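Local structure of ferritin heavy chain (Trichoplusia ni, 1Z6O) at residues M[19-24]-M[128-133]. The protein oxidises ferrous iron with dioxygen as the heavy chain of a secreted insect ferritin, whose 24-subunit shell of heavy and light chains stores the ferric product. Sequence-based numbering, arbitrary orientation.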
ATOM      1  N   ARG M  19      -8.966  59.748 -21.271  1.00 19.97           N
ATOM      2  CA  ARG M  19     -10.283  59.611 -21.874  1.00 21.22           C
ATOM      3  C   ARG M  19     -10.440  58.865 -23.186  1.00 18.41           C
ATOM      4  O   ARG M  19     -11.333  58.029 -23.320  1.00 19.47           O
ATOM      5  CB  ARG M  19     -10.926  61.005 -22.001  1.00 27.73           C
ATOM      6  CG  ARG M  19     -12.253  61.020 -22.757  1.00 38.94           C
ATOM      7  CD  ARG M  19     -13.039  62.306 -22.479  1.00 53.62           C
ATOM      8  NE  ARG M  19     -13.799  62.197 -21.233  1.00 73.44           N
ATOM      9  CZ  ARG M  19     -14.963  61.555 -21.111  1.00 77.96           C
ATOM     10  NH1 ARG M  19     -15.524  60.966 -22.164  1.00 68.72           N
ATOM     11  NH2 ARG M  19     -15.561  61.486 -19.928  1.00 76.35           N
ATOM     12  N   SER M  20      -9.607  59.163 -24.169  1.00 17.01           N
ATOM     13  CA  SER M  20      -9.761  58.491 -25.450  1.00 22.39           C
ATOM     14  C   SER M  20      -9.570  56.971 -25.297  1.00 22.54           C
ATOM     15  O   SER M  20     -10.339  56.167 -25.831  1.00 17.40           O
ATOM     16  CB  SER M  20      -8.760  59.066 -26.453  1.00 27.16           C
ATOM     17  OG  SER M  20      -8.807  58.333 -27.662  1.00 42.68           O
ATOM     18  N   CYS M  21      -8.540  56.588 -24.564  1.00 18.83           N
ATOM     19  CA  CYS M  21      -8.254  55.175 -24.328  1.00 19.64           C
ATOM     20  C   CYS M  21      -9.402  54.533 -23.528  1.00 17.94           C
ATOM     21  O   CYS M  21      -9.902  53.463 -23.876  1.00 17.72           O
ATOM     22  CB  CYS M  21      -6.928  55.068 -23.573  1.00 17.97           C
ATOM     23  SG  CYS M  21      -6.443  53.375 -23.115  1.00 20.85           S
ATOM     24  N   ARG M  22      -9.840  55.200 -22.466  1.00 16.49           N
ATOM     25  CA  ARG M  22     -10.920  54.659 -21.659  1.00 18.35           C
ATOM     26  C   ARG M  22     -12.203  54.498 -22.475  1.00 20.65           C
ATOM     27  O   ARG M  22     -12.890  53.486 -22.365  1.00 17.43           O
ATOM     28  CB  ARG M  22     -11.173  55.551 -20.439  1.00 19.15           C
ATOM     29  CG  ARG M  22     -12.137  54.935 -19.434  1.00 27.25           C
ATOM     30  CD  ARG M  22     -12.200  55.755 -18.145  1.00 32.41           C
ATOM     31  NE  ARG M  22     -12.602  57.129 -18.421  1.00 31.63           N
ATOM     32  CZ  ARG M  22     -11.809  58.188 -18.288  1.00 39.28           C
ATOM     33  NH1 ARG M  22     -10.557  58.048 -17.868  1.00 38.34           N
ATOM     34  NH2 ARG M  22     -12.263  59.393 -18.608  1.00 36.57           N
ATOM     35  N   ASN M  23     -12.529  55.485 -23.308  1.00 17.81           N
ATOM     36  CA  ASN M  23     -13.735  55.370 -24.118  1.00 17.97           C
ATOM     37  C   ASN M  23     -13.629  54.234 -25.132  1.00 16.52           C
ATOM     38  O   ASN M  23     -14.622  53.565 -25.412  1.00 17.13           O
ATOM     39  CB  ASN M  23     -14.053  56.701 -24.826  1.00 19.57           C
ATOM     40  CG  ASN M  23     -14.608  57.748 -23.859  1.00 29.06           C
ATOM     41  OD1 ASN M  23     -15.064  57.411 -22.765  1.00 30.23           O
ATOM     42  ND2 ASN M  23     -14.577  59.011 -24.262  1.00 31.60           N
ATOM     43  N   SER M  24     -12.444  54.016 -25.700  1.00 15.77           N
ATOM     44  CA  SER M  24     -12.284  52.913 -26.652  1.00 16.66           C
ATOM     45  C   SER M  24     -12.459  51.575 -25.929  1.00 16.00           C
ATOM     46  O   SER M  24     -13.002  50.632 -26.498  1.00 15.88           O
ATOM     47  CB  SER M  24     -10.897  52.938 -27.319  1.00 19.30           C
ATOM     48  OG  SER M  24     -10.801  54.033 -28.201  1.00 32.09           O
ATOM     49  N   LYS M 128      -4.285  51.533 -30.738  1.00 17.96           N
ATOM     50  CA  LYS M 128      -3.851  52.805 -31.332  1.00 20.08           C
ATOM     51  C   LYS M 128      -4.272  53.995 -30.473  1.00 17.59           C
ATOM     52  O   LYS M 128      -3.474  54.901 -30.220  1.00 20.78           O
ATOM     53  CB  LYS M 128      -4.444  53.005 -32.733  1.00 23.07           C
ATOM     54  CG  LYS M 128      -4.011  52.010 -33.768  1.00 48.74           C
ATOM     55  CD  LYS M 128      -4.508  52.435 -35.150  1.00 58.20           C
ATOM     56  CE  LYS M 128      -4.322  51.322 -36.180  1.00 64.76           C
ATOM     57  NZ  LYS M 128      -5.251  50.175 -35.951  1.00 53.20           N
ATOM     58  N   ALA M 129      -5.529  54.008 -30.042  1.00 18.68           N
ATOM     59  CA  ALA M 129      -6.015  55.107 -29.212  1.00 21.19           C
ATOM     60  C   ALA M 129      -5.242  55.210 -27.897  1.00 26.34           C
ATOM     61  O   ALA M 129      -4.907  56.307 -27.444  1.00 21.32           O
ATOM     62  CB  ALA M 129      -7.514  54.931 -28.915  1.00 19.40           C
ATOM     63  N   CYS M 130      -4.955  54.064 -27.284  1.00 17.89           N
ATOM     64  CA  CYS M 130      -4.265  54.038 -26.005  1.00 16.63           C
ATOM     65  C   CYS M 130      -2.780  54.334 -26.106  1.00 18.53           C
ATOM     66  O   CYS M 130      -2.185  54.875 -25.178  1.00 18.91           O
ATOM     67  CB  CYS M 130      -4.487  52.675 -25.322  1.00 17.30           C
ATOM     68  SG  CYS M 130      -6.246  52.411 -24.891  1.00 19.94           S
ATOM     69  N   GLU M 131      -2.180  53.979 -27.232  1.00 16.27           N
ATOM     70  CA  GLU M 131      -0.755  54.210 -27.412  1.00 18.33           C
ATOM     71  C   GLU M 131      -0.438  55.596 -27.960  1.00 25.29           C
ATOM     72  O   GLU M 131       0.525  56.224 -27.539  1.00 20.55           O
ATOM     73  CB  GLU M 131      -0.162  53.179 -28.387  1.00 19.40           C
ATOM     74  CG  GLU M 131       1.325  53.399 -28.673  1.00 25.73           C
ATOM     75  CD  GLU M 131       1.987  52.192 -29.333  1.00 33.54           C
ATOM     76  OE1 GLU M 131       1.998  52.121 -30.581  1.00 28.45           O
ATOM     77  OE2 GLU M 131       2.491  51.307 -28.596  1.00 27.18           O
ATOM     78  N   ASP M 132      -1.259  56.074 -28.886  1.00 20.23           N
ATOM     79  CA  ASP M 132      -0.967  57.341 -29.539  1.00 27.33           C
ATOM     80  C   ASP M 132      -1.544  58.626 -28.983  1.00 30.69           C
ATOM     81  O   ASP M 132      -1.399  59.673 -29.601  1.00 29.92           O
ATOM     82  CB  ASP M 132      -1.294  57.228 -31.027  1.00 27.73           C
ATOM     83  CG  ASP M 132      -0.450  56.157 -31.720  1.00 35.71           C
ATOM     84  OD1 ASP M 132       0.754  56.042 -31.399  1.00 42.29           O
ATOM     85  OD2 ASP M 132      -0.985  55.443 -32.587  1.00 42.50           O
ATOM     86  N   ASP M 133      -2.193  58.562 -27.828  1.00 28.30           N
ATOM     87  CA  ASP M 133      -2.726  59.773 -27.212  1.00 28.42           C
ATOM     88  C   ASP M 133      -1.485  60.639 -26.926  1.00 30.11           C
ATOM     89  O   ASP M 133      -0.577  60.212 -26.215  1.00 29.09           O
ATOM     90  CB  ASP M 133      -3.433  59.423 -25.904  1.00 29.23           C
ATOM     91  CG  ASP M 133      -4.092  60.627 -25.263  1.00 38.63           C
ATOM     92  OD1 ASP M 133      -3.409  61.661 -25.098  1.00 42.12           O
ATOM     93  OD2 ASP M 133      -5.291  60.537 -24.926  1.00 36.07           O
TER
HETATM   94  O   HOH W   1      -7.660  61.396 -24.230  1.00 26.27           O
HETATM   95  O   HOH W   2      -6.147  58.109 -24.175  1.00 22.79           O
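Cys21 and Cys130 form a disulfide within the ferritin four-helix bundle, joining the first turn of helix 19-47 to the last turn of helix 105-132. The short segments run nearly antiparallel, at 163°, with their axes approaching to 8.0 Å. The two half-cystines reach the bond by different rotations: SG of Cys21 stands anti to its own backbone N (chi1 177°), whereas SG of Cys130 lies beside the backbone N, anti to the carbonyl carbon. The S-S torsion is 90°, the relaxed value for a disulfide. Cysteine fits this place because the CA atoms of the pair come within 4.5 Å of each other and the sulfurs are buried, with Leu141 of helix 139-168 packed on both residues; a covalent link also suits a secreted protein.

Next to the disulfide, the small methyl of Ala129 points at the opposing helix and is met by two serine hydroxyls one turn apart: OG of Ser24 comes to 3.5 Å from CB of Ala129, and OG of Ser20 also touches it. Such short side chains let the helices lie close together.

At the outer end, Asp133 deals with the start of helix 19-47, where first-turn N-H groups lack acceptors within the helix. Its OD1 accepts a hydrogen bond from the backbone N of Glu135, while OD2 works through two waters. One links OD2 to the backbone N of Ser20; the other donates to OD2 of Asp133 at 2.7 Å and accepts from N of Cys21 at 2.9 Å.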